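Local coordinates for phenylalanine--tRNA ligase beta subunit (Pyrococcus horikoshii, PDB 2CXI), which is the beta subunit of the alpha2beta2 enzyme that charges tRNA(Phe) with phenylalanine using ATP, this N-terminal fragment including its B3/4 domain, the part linked to amino acid editing, at residues I129-F133 and G134-R138; F165-L168 and G169-E172; W238-E241 and K242-A246. One frame throughout, in Å; residues are numbered along the deposited sequence. Where two conformers were deposited one is given.

Interaction 1. Residues I129-F133 and G134-R138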
# COMPACT_ATOMS: atom_id res chain seq x y z
N ILE A 129 -13.90 33.25 10.93
CA ILE A 129 -14.90 32.16 10.90
C ILE A 129 -15.02 31.47 12.27
O ILE A 129 -16.13 31.24 12.77
CB ILE A 129 -14.60 31.12 9.77
CG1 ILE A 129 -14.76 31.79 8.38
CG2 ILE A 129 -15.57 29.90 9.93
CD1 ILE A 129 -14.40 30.90 7.24
N ALA A 130 -13.88 31.12 12.85
CA ALA A 130 -13.86 30.42 14.14
C ALA A 130 -14.46 31.23 15.28
O ALA A 130 -15.10 30.68 16.15
CB ALA A 130 -12.44 30.00 14.50
N LEU A 131 -14.24 32.54 15.28
CA LEU A 131 -14.75 33.37 16.38
C LEU A 131 -16.26 33.47 16.40
O LEU A 131 -16.89 33.19 17.43
CB LEU A 131 -14.16 34.79 16.33
CG LEU A 131 -14.73 35.91 17.21
CD1 LEU A 131 -14.55 35.68 18.69
CD2 LEU A 131 -14.00 37.20 16.78
N THR A 132 -16.82 33.88 15.25
CA THR A 132 -18.22 34.26 15.08
C THR A 132 -19.11 33.08 14.69
O THR A 132 -20.00 32.65 15.42
CB THR A 132 -18.32 35.29 13.92
OG1 THR A 132 -17.44 36.40 14.18
CG2 THR A 132 -19.67 35.92 13.89
N PHE A 133 -18.87 32.58 13.49
CA PHE A 133 -19.62 31.42 12.97
C PHE A 133 -19.35 30.20 13.84
O PHE A 133 -20.26 29.42 14.14
CB PHE A 133 -19.19 31.18 11.51
CG PHE A 133 -20.00 30.14 10.79
CD1 PHE A 133 -21.28 30.41 10.36
CD2 PHE A 133 -19.43 28.89 10.50
CE1 PHE A 133 -22.02 29.44 9.64
CE2 PHE A 133 -20.15 27.90 9.81
CZ PHE A 133 -21.44 28.19 9.36
N GLY A 134 -18.11 30.04 14.30
CA GLY A 134 -17.73 28.83 15.03
C GLY A 134 -17.81 28.91 16.55
O GLY A 134 -17.31 28.02 17.25
N ARG A 135 -18.37 29.99 17.07
CA ARG A 135 -18.54 30.23 18.53
C ARG A 135 -17.25 29.99 19.33
O ARG A 135 -17.15 29.04 20.13
CB ARG A 135 -19.71 29.42 19.15
CG ARG A 135 -21.00 29.36 18.31
CD ARG A 135 -21.96 30.60 18.24
NE ARG A 135 -22.14 31.35 19.47
CZ ARG A 135 -23.08 32.31 19.65
NH1 ARG A 135 -23.93 32.60 18.69
NH2 ARG A 135 -23.15 32.96 20.79
N ARG A 136 -16.28 30.86 19.07
CA ARG A 136 -14.99 30.86 19.70
C ARG A 136 -14.36 29.44 19.56
O ARG A 136 -13.86 28.87 20.55
CB ARG A 136 -15.11 31.31 21.17
CG ARG A 136 -15.59 32.77 21.38
CD ARG A 136 -15.58 33.14 22.85
NE ARG A 136 -16.68 32.44 23.54
CZ ARG A 136 -16.97 32.57 24.83
NH1 ARG A 136 -16.22 33.38 25.61
NH2 ARG A 136 -18.00 31.91 25.35
N ARG A 137 -14.47 28.89 18.34
CA ARG A 137 -13.80 27.63 17.93
C ARG A 137 -14.58 26.36 18.33
O ARG A 137 -14.27 25.27 17.84
CB ARG A 137 -12.40 27.55 18.53
CG ARG A 137 -11.37 28.55 18.04
CD ARG A 137 -9.94 28.04 18.35
NE ARG A 137 -8.90 29.02 18.02
CZ ARG A 137 -7.60 28.83 18.27
NH1 ARG A 137 -7.19 27.71 18.85
NH2 ARG A 137 -6.70 29.78 17.94
N ARG A 138 -15.55 26.47 19.23
CA ARG A 138 -16.21 25.22 19.70
C ARG A 138 -16.96 24.56 18.57
O ARG A 138 -16.88 23.35 18.39
CB ARG A 138 -17.16 25.45 20.88
CG ARG A 138 -17.62 24.14 21.45
CD ARG A 138 -18.68 24.23 22.61
NE ARG A 138 -19.31 22.93 22.55
CZ ARG A 138 -20.35 22.63 21.79
NH1 ARG A 138 -20.94 23.58 21.04
NH2 ARG A 138 -20.78 21.38 21.76
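Ile-129 O accepts Gly-134 N at 2.8 Å, and the donor sits nearly in line with the carbonyl although the N-H itself is bent to 137°. The bond spans five residues, so near the C-terminal end of helix 116-133 the turn widens to pi type. Beyond it the chain doubles back along the carbonyls of Ala-130 and Leu-131. Arg-136 N bonds Leu-131 O at 2.9 Å in a fairly straight bond (167°), and Arg-137 N reaches Ala-130 O, also at 2.9 Å; both donors stand above the plane of the carbonyl they use. Gly-134 suits the bend because a beta carbon here would run into Ala-130 O, which already lies 3.3 Å from Gly-134 C. Arg-135, Arg-136 and Arg-137 all have positive phi, and a type I' turn from Arg-135 to Arg-138 completes the reversal. Side chains add two light aliphatic touches. The small Ala-130 CB meets Arg-137 CG at 4.0 Å, and Leu-131, its CG anti to the backbone N (chi1 169°), slants CD1 across Arg-136 CG at 4.1 Å. Polar backbone atoms therefore carry this helix exit, while Arg-136 and Arg-137 lend methylenes to it, and Arg-137 spends its charge elsewhere, NH1 bonding the carbonyls of Ile-215 and Pro-214.

Interaction 2. Residues F165-L168 and G169-E172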
# COMPACT_ATOMS: atom_id res chain seq x y z
N PHE A 165 3.91 16.46 21.49
CA PHE A 165 4.41 17.17 20.31
C PHE A 165 4.78 18.58 20.76
O PHE A 165 4.41 18.99 21.86
CB PHE A 165 3.38 17.15 19.15
CG PHE A 165 2.20 18.13 19.32
CD1 PHE A 165 1.09 17.79 20.12
CD2 PHE A 165 2.16 19.33 18.59
CE1 PHE A 165 -0.02 18.67 20.25
CE2 PHE A 165 1.09 20.24 18.73
CZ PHE A 165 -0.03 19.89 19.56
N ALA A 166 5.51 19.31 19.91
CA ALA A 166 5.94 20.68 20.20
C ALA A 166 4.89 21.60 19.62
O ALA A 166 4.77 21.69 18.38
CB ALA A 166 7.31 20.97 19.55
N PRO A 167 4.13 22.28 20.48
CA PRO A 167 3.09 23.20 19.98
C PRO A 167 3.75 24.47 19.44
O PRO A 167 4.91 24.76 19.76
CB PRO A 167 2.21 23.46 21.22
CG PRO A 167 3.20 23.35 22.41
CD PRO A 167 4.21 22.27 21.97
N LEU A 168 3.03 25.16 18.56
CA LEU A 168 3.47 26.41 17.95
C LEU A 168 4.02 27.37 19.01
O LEU A 168 3.34 27.68 20.00
CB LEU A 168 2.30 27.09 17.24
CG LEU A 168 2.63 28.42 16.55
CD1 LEU A 168 3.27 28.18 15.21
CD2 LEU A 168 1.38 29.27 16.39
N GLY A 169 5.23 27.85 18.74
CA GLY A 169 5.95 28.79 19.59
C GLY A 169 6.90 28.13 20.58
O GLY A 169 7.55 28.83 21.34
N TYR A 170 6.97 26.79 20.57
CA TYR A 170 7.82 26.03 21.52
C TYR A 170 8.69 25.02 20.75
O TYR A 170 8.20 24.34 19.83
CB TYR A 170 6.97 25.27 22.54
CG TYR A 170 6.23 26.13 23.53
CD1 TYR A 170 6.60 26.15 24.90
CD2 TYR A 170 5.18 26.95 23.12
CE1 TYR A 170 5.89 26.95 25.82
CE2 TYR A 170 4.49 27.76 24.02
CZ TYR A 170 4.85 27.76 25.36
OH TYR A 170 4.16 28.56 26.23
N LYS A 171 9.98 24.91 21.11
CA LYS A 171 10.92 24.07 20.33
C LYS A 171 11.01 22.64 20.81
O LYS A 171 11.62 21.80 20.15
CB LYS A 171 12.34 24.66 20.28
CG LYS A 171 12.45 26.02 19.66
CD LYS A 171 12.27 25.92 18.16
CE LYS A 171 11.61 27.18 17.56
NZ LYS A 171 11.29 26.95 16.10
N GLU A 172 10.42 22.35 21.97
CA GLU A 172 10.49 21.04 22.60
C GLU A 172 9.09 20.45 22.75
O GLU A 172 8.14 21.18 23.04
CB GLU A 172 11.14 21.15 24.02
CG GLU A 172 11.35 19.81 24.73
CD GLU A 172 12.23 18.89 23.88
OE1 GLU A 172 11.70 17.98 23.20
OE2 GLU A 172 13.45 19.12 23.83
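Pro-167 and Tyr-170 meet at a slant across a tight reversal, the puckered pyrrolidine set obliquely to the tyrosine. Pro-167 CD lies 4.1 Å from Tyr-170 CB, and further out Pro-167 CG comes to 4.2 Å from Tyr-170 CD2. With CG of Tyr-170 beside its own backbone N (chi1 -68°), the ring leans back over the turn and offers its edge to the backbone: Leu-168 O lies in the ring plane, 3.7 Å from Tyr-170 CD2, and accepts a hydrogen bond from His-183 NE2, whose ring also meets the tyrosine. In the backbone, Tyr-170 N bonds Pro-167 O at 3.0 Å with an N-H angle of 141°, closing a type II beta turn. Gly-169 fills its third position, where positive phi (94°) would press a CB against the preceding carbonyl, so glycine fits naturally. One residue before the proline, the methyl of Ala-166 lies against two carbonyl oxygens of the returning chain, 3.5 Å from Tyr-170 O and 3.6 Å from Glu-172 O, a place suited to a short side chain. Lys-171 forms a salt bridge with Glu-219, whose other carboxylate oxygen accepts Gly-169 N. The turn lies in the loop joining short strands 164-165 and 174-175, with Pro-167 resting on Ile-179 of helix 176-182 and Leu-168 on Ile-216 and Asn-217 of strand 216-217.

Interaction 3. Residues W238-E241 and K242-A246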
# COMPACT_ATOMS: atom_id res chain seq x y z
N TRP A 238 -18.92 20.16 15.74
CA TRP A 238 -20.00 19.34 16.29
C TRP A 238 -21.14 19.00 15.31
O TRP A 238 -21.92 18.08 15.57
CB TRP A 238 -20.55 20.03 17.55
CG TRP A 238 -19.64 19.77 18.74
CD1 TRP A 238 -18.55 20.52 19.16
CD2 TRP A 238 -19.68 18.63 19.62
NE1 TRP A 238 -17.94 19.92 20.24
CE2 TRP A 238 -18.62 18.77 20.55
CE3 TRP A 238 -20.52 17.50 19.71
CZ2 TRP A 238 -18.39 17.83 21.58
CZ3 TRP A 238 -20.28 16.57 20.73
CH2 TRP A 238 -19.23 16.74 21.64
N LYS A 239 -21.25 19.76 14.21
CA LYS A 239 -22.29 19.52 13.19
C LYS A 239 -21.63 19.48 11.83
O LYS A 239 -20.91 20.41 11.45
CB LYS A 239 -23.39 20.61 13.15
CG LYS A 239 -24.18 20.84 14.47
CD LYS A 239 -24.85 19.58 15.04
CE LYS A 239 -25.99 19.06 14.20
NZ LYS A 239 -26.76 18.18 15.15
N LEU A 240 -21.90 18.42 11.09
CA LEU A 240 -21.28 18.24 9.79
C LEU A 240 -21.58 19.39 8.82
O LEU A 240 -20.69 19.83 8.11
CB LEU A 240 -21.68 16.86 9.21
CG LEU A 240 -20.98 16.29 7.98
CD1 LEU A 240 -19.42 16.22 8.18
CD2 LEU A 240 -21.56 14.88 7.67
N GLU A 241 -22.83 19.89 8.82
CA GLU A 241 -23.22 20.97 7.92
C GLU A 241 -22.41 22.21 8.18
O GLU A 241 -22.06 22.93 7.22
CB GLU A 241 -24.72 21.33 8.08
CG GLU A 241 -25.25 22.43 7.15
CD GLU A 241 -25.01 23.88 7.62
OE1 GLU A 241 -24.98 24.15 8.85
OE2 GLU A 241 -24.87 24.78 6.73
N LYS A 242 -22.16 22.50 9.46
CA LYS A 242 -21.44 23.72 9.82
C LYS A 242 -19.94 23.70 9.42
O LYS A 242 -19.41 24.69 8.88
CB LYS A 242 -21.58 24.06 11.31
CG LYS A 242 -22.92 24.77 11.65
CD LYS A 242 -22.87 25.37 13.06
CE LYS A 242 -21.75 26.38 13.16
NZ LYS A 242 -22.30 27.74 12.97
N VAL A 243 -19.29 22.56 9.65
CA VAL A 243 -17.87 22.41 9.25
C VAL A 243 -17.71 22.40 7.73
O VAL A 243 -16.71 22.89 7.19
CB VAL A 243 -17.18 21.25 9.95
CG1 VAL A 243 -17.17 21.52 11.51
CG2 VAL A 243 -17.86 19.88 9.63
N MSE A 244 -18.72 21.88 7.02
CA MSE A 244 -18.69 21.89 5.55
C MSE A 244 -18.87 23.29 4.97
O MSE A 244 -18.22 23.64 4.02
CB MSE A 244 -19.75 20.96 5.00
CG MSE A 244 -19.43 19.52 5.34
SE MSE A 244 -18.32 18.75 3.96
CE MSE A 244 -19.77 18.32 2.63
N LEU A 245 -19.77 24.07 5.55
CA LEU A 245 -19.93 25.48 5.14
C LEU A 245 -18.60 26.21 5.26
O LEU A 245 -18.15 26.84 4.30
CB LEU A 245 -21.02 26.16 5.98
CG LEU A 245 -21.50 27.54 5.49
CD1 LEU A 245 -20.48 28.67 5.85
CD2 LEU A 245 -21.89 27.50 4.00
N ALA A 246 -17.97 26.09 6.43
CA ALA A 246 -16.71 26.77 6.72
C ALA A 246 -15.59 26.30 5.74
O ALA A 246 -14.81 27.11 5.18
CB ALA A 246 -16.31 26.47 8.15
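Val-243 lays its CG2 methyl against the backbone one turn earlier, 3.2 Å from Leu-240 O, and beside the leucine itself, 4.2 Å from Leu-240 CD1. That methyl stands between its own backbone N and carbonyl carbon, which turns it back toward the start of the helix. The branched valine and the leucine thus share one apolar face, and both rest on Val-105 of strand 103-110. The backbone below is the first turn of helix 240-255, with Lys-239 at the N-cap. Lys-239 O serves two amides: Val-243 N in a straight bond (3.2 Å, 168°) and Lys-242 N in a weak one at 3.1 Å. Regular i to i+4 bonding follows, from Met-244 N (a selenomethionine) to Leu-240 O and from Leu-245 N to Glu-241 O. This helix belongs to the B3/4 domain and packs on its mixed sheet. Glu-241 bends at chi2 (-83°) over the next turn, so that OE1 lies 3.5 Å from Lys-242 CG, while the side chains of Glu-241 and Leu-245 lie side by side, OE2 4.2 Å from Leu-245 CB. An acidic residue fits the first helical turn, where the helix dipole would favour its negative charge, although Asp-330 brings a second carboxylate close. The ammonium of Lys-242 does not turn to Glu-241: NZ bonds the carbonyl of Phe-133 while making a cation-pi contact with that residue's ring. The side chain of Leu-245 comes within about 7 Å of that of Asp-331, a predicted magnesium ligand shared with the alpha subunit.

Overall arrangement
From the N terminus, interaction 1 comes first, closing the turn by which helix 116-133 hands over to strand 140-146. Interaction 2 follows, making the tight turn within the loop between strands 164-165 and 174-175, and interaction 3 begins helix 240-255 just after strand 231-237. The three are in series; none nests within or crosses another. Interactions 1 and 3 touch, so that the end of one helix meets the start of another: Phe-133 CZ packs 3.7 Å from Leu-245 CD1, Ile-129 on Ala-246, and Arg-138 makes a cation-pi contact with Trp-238. Interaction 2 stands apart at the periphery of the chain, its centre 24 Å from that of interaction 1 and 29 Å from that of interaction 3.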